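Local coordinates for glycerate dehydrogenase/glyoxylate reductase (Thermus thermophilus, PDB 2CUK), which probably reduces hydroxypyruvate and glyoxylate with a nicotinamide cofactor, as a member of the D-isomer specific 2-hydroxyacid dehydrogenase family, at residues Arg2-Arg7 against Ala35-Arg40; Thr6-Gly11 against Val26-Phe31. One frame throughout, in Å; residues are numbered along the deposited sequence.

Contact 1: residues Arg2-Arg7 against Ala35-Arg40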
loop_
_atom_site.group_PDB
_atom_site.type_symbol
_atom_site.label_atom_id
_atom_site.label_comp_id
_atom_site.label_asym_id
_atom_site.label_seq_id
_atom_site.Cartn_x
_atom_site.Cartn_y
_atom_site.Cartn_z
ATOM N N ARG A 2 -34.895 -25.568 2.189
ATOM C CA ARG A 2 -33.976 -25.015 1.205
ATOM C C ARG A 2 -33.463 -23.645 1.634
ATOM O O ARG A 2 -34.199 -22.847 2.219
ATOM C CB ARG A 2 -34.675 -24.909 -0.154
ATOM C CG ARG A 2 -33.795 -24.386 -1.281
ATOM C CD ARG A 2 -34.484 -24.538 -2.632
ATOM N NE ARG A 2 -35.700 -23.735 -2.729
ATOM C CZ ARG A 2 -35.720 -22.407 -2.765
ATOM N NH1 ARG A 2 -34.585 -21.720 -2.713
ATOM N NH2 ARG A 2 -36.876 -21.761 -2.852
ATOM N N VAL A 3 -32.192 -23.387 1.346
ATOM C CA VAL A 3 -31.559 -22.115 1.677
ATOM C C VAL A 3 -31.091 -21.440 0.391
ATOM O O VAL A 3 -30.484 -22.081 -0.469
ATOM C CB VAL A 3 -30.339 -22.314 2.611
ATOM C CG1 VAL A 3 -29.632 -20.979 2.843
ATOM C CG2 VAL A 3 -30.792 -22.903 3.939
ATOM N N LEU A 4 -31.380 -20.150 0.263
ATOM C CA LEU A 4 -30.981 -19.397 -0.916
ATOM C C LEU A 4 -29.839 -18.430 -0.610
ATOM O O LEU A 4 -29.940 -17.597 0.291
ATOM C CB LEU A 4 -32.171 -18.618 -1.480
ATOM C CG LEU A 4 -31.877 -17.718 -2.684
ATOM C CD1 LEU A 4 -31.329 -18.554 -3.832
ATOM C CD2 LEU A 4 -33.143 -16.999 -3.107
ATOM N N VAL A 5 -28.752 -18.565 -1.363
ATOM C CA VAL A 5 -27.583 -17.706 -1.219
ATOM C C VAL A 5 -27.533 -16.928 -2.530
ATOM O O VAL A 5 -27.331 -17.508 -3.597
ATOM C CB VAL A 5 -26.296 -18.537 -1.044
ATOM C CG1 VAL A 5 -25.131 -17.625 -0.686
ATOM C CG2 VAL A 5 -26.501 -19.592 0.036
ATOM N N THR A 6 -27.727 -15.615 -2.440
ATOM C CA THR A 6 -27.770 -14.751 -3.614
ATOM C C THR A 6 -26.506 -14.629 -4.460
ATOM O O THR A 6 -26.566 -14.126 -5.581
ATOM C CB THR A 6 -28.228 -13.338 -3.226
ATOM O OG1 THR A 6 -27.274 -12.755 -2.328
ATOM C CG2 THR A 6 -29.596 -13.399 -2.544
ATOM N N ARG A 7 -25.371 -15.080 -3.936
ATOM C CA ARG A 7 -24.111 -15.014 -4.678
ATOM C C ARG A 7 -23.195 -16.165 -4.282
ATOM O O ARG A 7 -23.325 -16.724 -3.194
ATOM C CB ARG A 7 -23.382 -13.695 -4.396
ATOM C CG ARG A 7 -24.113 -12.440 -4.827
ATOM C CD ARG A 7 -24.232 -12.326 -6.342
ATOM N NE ARG A 7 -24.778 -11.024 -6.720
ATOM C CZ ARG A 7 -25.988 -10.592 -6.380
ATOM N NH1 ARG A 7 -26.793 -11.364 -5.657
ATOM N NH2 ARG A 7 -26.388 -9.379 -6.738
ATOM N N ALA A 35 -36.680 -9.802 -10.036
ATOM C CA ALA A 35 -37.661 -10.741 -10.559
ATOM C C ALA A 35 -37.216 -12.174 -10.290
ATOM O O ALA A 35 -38.021 -13.013 -9.890
ATOM C CB ALA A 35 -37.852 -10.519 -12.054
ATOM N N GLU A 36 -35.934 -12.452 -10.505
ATOM C CA GLU A 36 -35.407 -13.793 -10.277
ATOM C C GLU A 36 -35.247 -14.101 -8.790
ATOM O O GLU A 36 -35.303 -15.260 -8.378
ATOM C CB GLU A 36 -34.065 -13.977 -10.990
ATOM C CG GLU A 36 -33.403 -15.319 -10.698
ATOM C CD GLU A 36 -32.238 -15.621 -11.623
ATOM O OE1 GLU A 36 -31.373 -14.737 -11.807
ATOM O OE2 GLU A 36 -32.185 -16.749 -12.158
ATOM N N LEU A 37 -35.035 -13.064 -7.986
ATOM C CA LEU A 37 -34.893 -13.256 -6.549
ATOM C C LEU A 37 -36.239 -13.708 -5.990
ATOM O O LEU A 37 -36.315 -14.648 -5.200
ATOM C CB LEU A 37 -34.470 -11.955 -5.870
ATOM C CG LEU A 37 -34.484 -11.978 -4.339
ATOM C CD1 LEU A 37 -33.564 -13.073 -3.827
ATOM C CD2 LEU A 37 -34.058 -10.624 -3.809
ATOM N N LEU A 38 -37.299 -13.027 -6.417
ATOM C CA LEU A 38 -38.654 -13.342 -5.976
ATOM C C LEU A 38 -39.025 -14.777 -6.326
ATOM O O LEU A 38 -39.696 -15.459 -5.555
ATOM C CB LEU A 38 -39.654 -12.384 -6.623
ATOM C CG LEU A 38 -39.508 -10.909 -6.243
ATOM C CD1 LEU A 38 -40.445 -10.066 -7.091
ATOM C CD2 LEU A 38 -39.805 -10.728 -4.764
ATOM N N LYS A 39 -38.578 -15.231 -7.491
ATOM C CA LYS A 39 -38.863 -16.584 -7.949
ATOM C C LYS A 39 -38.139 -17.651 -7.136
ATOM O O LYS A 39 -38.711 -18.696 -6.832
ATOM C CB LYS A 39 -38.479 -16.738 -9.424
ATOM C CG LYS A 39 -38.613 -18.164 -9.943
ATOM C CD LYS A 39 -38.061 -18.314 -11.350
ATOM C CE LYS A 39 -38.206 -19.746 -11.843
ATOM N NZ LYS A 39 -37.532 -20.717 -10.932
ATOM N N ARG A 40 -36.882 -17.389 -6.794
ATOM C CA ARG A 40 -35.987 -18.274 -6.042
ATOM C C ARG A 40 -36.253 -18.262 -4.524
ATOM O O ARG A 40 -35.908 -19.190 -3.804
ATOM C CB ARG A 40 -34.548 -17.842 -6.314
ATOM C CG ARG A 40 -34.076 -18.264 -7.703
ATOM C CD ARG A 40 -32.572 -18.567 -7.745
ATOM N NE ARG A 40 -32.033 -18.291 -9.079
ATOM C CZ ARG A 40 -30.873 -18.883 -9.411
ATOM N NH1 ARG A 40 -30.286 -19.702 -8.557
ATOM N NH2 ARG A 40 -30.256 -18.552 -10.545
#

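Contact 2: residues Thr6-Gly11 against Val26-Phe31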
loop_
_atom_site.group_PDB
_atom_site.type_symbol
_atom_site.label_atom_id
_atom_site.label_comp_id
_atom_site.label_asym_id
_atom_site.label_seq_id
_atom_site.Cartn_x
_atom_site.Cartn_y
_atom_site.Cartn_z
ATOM N N THR A 6 -27.727 -15.615 -2.440
ATOM C CA THR A 6 -27.770 -14.751 -3.614
ATOM C C THR A 6 -26.506 -14.629 -4.460
ATOM O O THR A 6 -26.566 -14.126 -5.581
ATOM C CB THR A 6 -28.228 -13.338 -3.226
ATOM O OG1 THR A 6 -27.274 -12.755 -2.328
ATOM C CG2 THR A 6 -29.596 -13.399 -2.544
ATOM N N ARG A 7 -25.371 -15.080 -3.936
ATOM C CA ARG A 7 -24.111 -15.014 -4.678
ATOM C C ARG A 7 -23.195 -16.165 -4.282
ATOM O O ARG A 7 -23.325 -16.724 -3.194
ATOM C CB ARG A 7 -23.382 -13.695 -4.396
ATOM C CG ARG A 7 -24.113 -12.440 -4.827
ATOM C CD ARG A 7 -24.232 -12.326 -6.342
ATOM N NE ARG A 7 -24.778 -11.024 -6.720
ATOM C CZ ARG A 7 -25.988 -10.592 -6.380
ATOM N NH1 ARG A 7 -26.793 -11.364 -5.657
ATOM N NH2 ARG A 7 -26.388 -9.379 -6.738
ATOM N N THR A 8 -22.264 -16.517 -5.165
ATOM C CA THR A 8 -21.317 -17.582 -4.863
ATOM C C THR A 8 -20.348 -17.051 -3.809
ATOM O O THR A 8 -19.956 -15.883 -3.849
ATOM C CB THR A 8 -20.533 -18.009 -6.111
ATOM O OG1 THR A 8 -19.982 -16.851 -6.748
ATOM C CG2 THR A 8 -21.447 -18.732 -7.089
ATOM N N LEU A 9 -19.966 -17.906 -2.869
ATOM C CA LEU A 9 -19.069 -17.502 -1.792
ATOM C C LEU A 9 -17.757 -18.276 -1.810
ATOM O O LEU A 9 -17.711 -19.429 -2.238
ATOM C CB LEU A 9 -19.748 -17.712 -0.435
ATOM C CG LEU A 9 -21.145 -17.114 -0.239
ATOM C CD1 LEU A 9 -21.641 -17.458 1.160
ATOM C CD2 LEU A 9 -21.109 -15.601 -0.440
ATOM N N PRO A 10 -16.671 -17.645 -1.340
ATOM C CA PRO A 10 -15.356 -18.286 -1.304
ATOM C C PRO A 10 -15.278 -19.228 -0.111
ATOM O O PRO A 10 -15.897 -18.976 0.926
ATOM C CB PRO A 10 -14.412 -17.102 -1.168
ATOM C CG PRO A 10 -15.190 -16.190 -0.266
ATOM C CD PRO A 10 -16.588 -16.254 -0.856
ATOM N N GLY A 11 -14.519 -20.310 -0.255
ATOM C CA GLY A 11 -14.396 -21.261 0.835
ATOM C C GLY A 11 -15.518 -22.282 0.807
ATOM O O GLY A 11 -16.377 -22.242 -0.073
ATOM N N VAL A 26 -27.246 -21.875 -4.711
ATOM C CA VAL A 26 -26.333 -20.751 -4.831
ATOM C C VAL A 26 -26.396 -20.131 -6.231
ATOM O O VAL A 26 -26.177 -20.779 -7.247
ATOM C CB VAL A 26 -24.924 -21.258 -4.528
ATOM C CG1 VAL A 26 -23.937 -20.094 -4.533
ATOM C CG2 VAL A 26 -24.903 -21.923 -3.163
ATOM N N HIS A 27 -26.757 -18.835 -6.250
ATOM C CA HIS A 27 -26.927 -18.133 -7.515
ATOM C C HIS A 27 -25.585 -17.679 -8.098
ATOM O O HIS A 27 -24.794 -16.999 -7.456
ATOM C CB HIS A 27 -27.806 -16.914 -7.236
ATOM C CG HIS A 27 -27.978 -16.111 -8.496
ATOM N ND1 HIS A 27 -28.779 -16.496 -9.517
ATOM C CD2 HIS A 27 -27.375 -14.895 -8.836
ATOM C CE1 HIS A 27 -28.663 -15.536 -10.452
ATOM N NE2 HIS A 27 -27.828 -14.564 -10.071
ATOM N N ARG A 28 -25.324 -18.113 -9.347
ATOM C CA ARG A 28 -24.066 -17.745 -9.990
ATOM C C ARG A 28 -24.201 -16.458 -10.811
ATOM O O ARG A 28 -25.255 -16.130 -11.336
ATOM C CB ARG A 28 -23.647 -18.894 -10.915
ATOM C CG ARG A 28 -23.516 -20.229 -10.184
ATOM C CD ARG A 28 -23.187 -21.369 -11.155
ATOM N NE ARG A 28 -21.953 -21.080 -11.894
ATOM C CZ ARG A 28 -21.859 -21.548 -13.153
ATOM N NH1 ARG A 28 -22.857 -22.231 -13.686
ATOM N NH2 ARG A 28 -20.746 -21.326 -13.858
ATOM N N GLY A 29 -23.094 -15.694 -10.876
ATOM C CA GLY A 29 -23.092 -14.501 -11.721
ATOM C C GLY A 29 -22.961 -13.214 -10.905
ATOM O O GLY A 29 -22.989 -13.214 -9.684
ATOM N N LEU A 30 -22.827 -12.117 -11.642
ATOM C CA LEU A 30 -22.654 -10.795 -11.064
ATOM C C LEU A 30 -23.970 -10.079 -10.761
ATOM O O LEU A 30 -23.998 -9.143 -9.961
ATOM C CB LEU A 30 -21.818 -9.944 -12.021
ATOM C CG LEU A 30 -20.638 -9.159 -11.453
ATOM C CD1 LEU A 30 -19.702 -10.085 -10.694
ATOM C CD2 LEU A 30 -19.907 -8.478 -12.602
ATOM N N PHE A 31 -25.056 -10.516 -11.394
ATOM C CA PHE A 31 -26.359 -9.884 -11.193
ATOM C C PHE A 31 -27.473 -10.849 -10.798
ATOM O O PHE A 31 -27.447 -12.029 -11.150
ATOM C CB PHE A 31 -26.787 -9.152 -12.469
ATOM C CG PHE A 31 -25.840 -8.069 -12.899
ATOM C CD1 PHE A 31 -25.797 -6.852 -12.223
ATOM C CD2 PHE A 31 -24.981 -8.270 -13.976
ATOM C CE1 PHE A 31 -24.911 -5.847 -12.613
ATOM C CE2 PHE A 31 -24.090 -7.275 -14.375
ATOM C CZ PHE A 31 -24.055 -6.059 -13.691
HETATM O O HOH W 1 -22.673 -9.388 -7.547
HETATM O O HOH W 2 -25.508 -7.001 -8.782
HETATM O O HOH W 3 -22.774 -15.318 -7.751
HETATM O O HOH W 4 -20.722 -16.496 -9.777
#

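Contact 1: residues Arg2-Arg7 against Ala35-Arg40
The backbone carbonyl O of Arg40 is gripped by both terminal nitrogens of the Arg2 guanidinium. Arg2 NH2 lies 2.9 Å from Arg40 O, with an angle of 140° at the hydrogen, while the bond from NH1 is weak. Arg40 O sits at the guanidinium edge, and NH2 comes to it from above the carbonyl plane rather than along a lone pair. The Arg2 chain runs extended through chi2 and then bends at chi3 (64°), which swings its flat end toward the last residues of the helix. With an alanine in place of Arg2, Arg40 O would probably lose both of these N-H donors.

Beneath the clamp the contact is apolar. Leu4 CD2 touches Arg40 CB at 3.6 Å, and its other methyl, CD1, reaches Arg40 CD at 4.1 Å; the two side chains cross at about a right angle. Leu4 CD2 also meets Leu37 CD1 at 4.0 Å. That same Leu37 methyl lies 4.2 Å from Thr6 CG2, bridging the strand and the turn after it. The charged end of Arg40 turns away to Glu36, where Arg40 NH2 and Glu36 OE2 form a salt bridge of 3.1 Å; OE2 lies in the guanidinium plane, although NH2 stands above the carboxylate plane. Thr6 directs its hydroxyl to Asp53.

Helix 34-41 thus packs on one face of the parallel sheet; the axis of residues 35-40 runs nearly antiparallel (164°) to strand 2-5, which is flanked by strands 23-26 and 46-48. Leu37 continues onto Val59 of helix 57-62.

Contact 2: residues Thr6-Gly11 against Val26-Phe31
Arg7 and Thr8 meet Val26 and His27 where two loops leave the C-terminal ends of neighbouring parallel strands, 2-5 and 23-26, in an alpha/beta domain. The apolar part is small: Val26 CG1 lies 3.6 Å from Thr8 CA and also touches Thr8 CG2, the two side chains crossing at about a right angle. Thr8 CG2 further meets the aliphatic CG of Arg28.

Carbon-to-oxygen contacts come next. Arg7 CA makes a CA-H...O contact with His27 O at 3.5 Å, and the edge of the His27 ring brings CD2 to 3.4 Å from Thr6 O. The ring's rotation is fixed by a bond within its own loop, His27 NE2 to Phe31 O at 2.8 Å, with the acceptor near the ring plane.

Water carries the polar links. Arg7, bent at chi2 (-67°), folds back so that NE and NH2 each reach Leu30 O through a separate water. Thr8 OG1 accepts from a water that Gly29 N donates to, and it is also hydrogen-bonded to Glu135 of the second subunit. Another water accepts the N-H of Thr8, at 2.9 Å from Thr8 N, and donates to both His27 O, at 2.6 Å, and Gly29 O.

How the contacts relate
Both contacts begin from the same chain, strand 2-5 and the loop that follows it, and they share Thr6 and Arg7. Contact 1 is the buried one, a helix laid on a sheet, held by leucine methyls and a direct arginine-to-carbonyl clamp. Contact 2 is only partly buried, lies at the strand ends beside the second subunit, and depends on waters and backbone carbonyls instead. The centres of contact 1 and contact 2 are about 11 Å apart. Val5 O and His27 N, 3.0 Å apart, probably form a hydrogen bond joining the two, while His27 packs against Glu36. The loop of contact 2 runs on into the helix of contact 1.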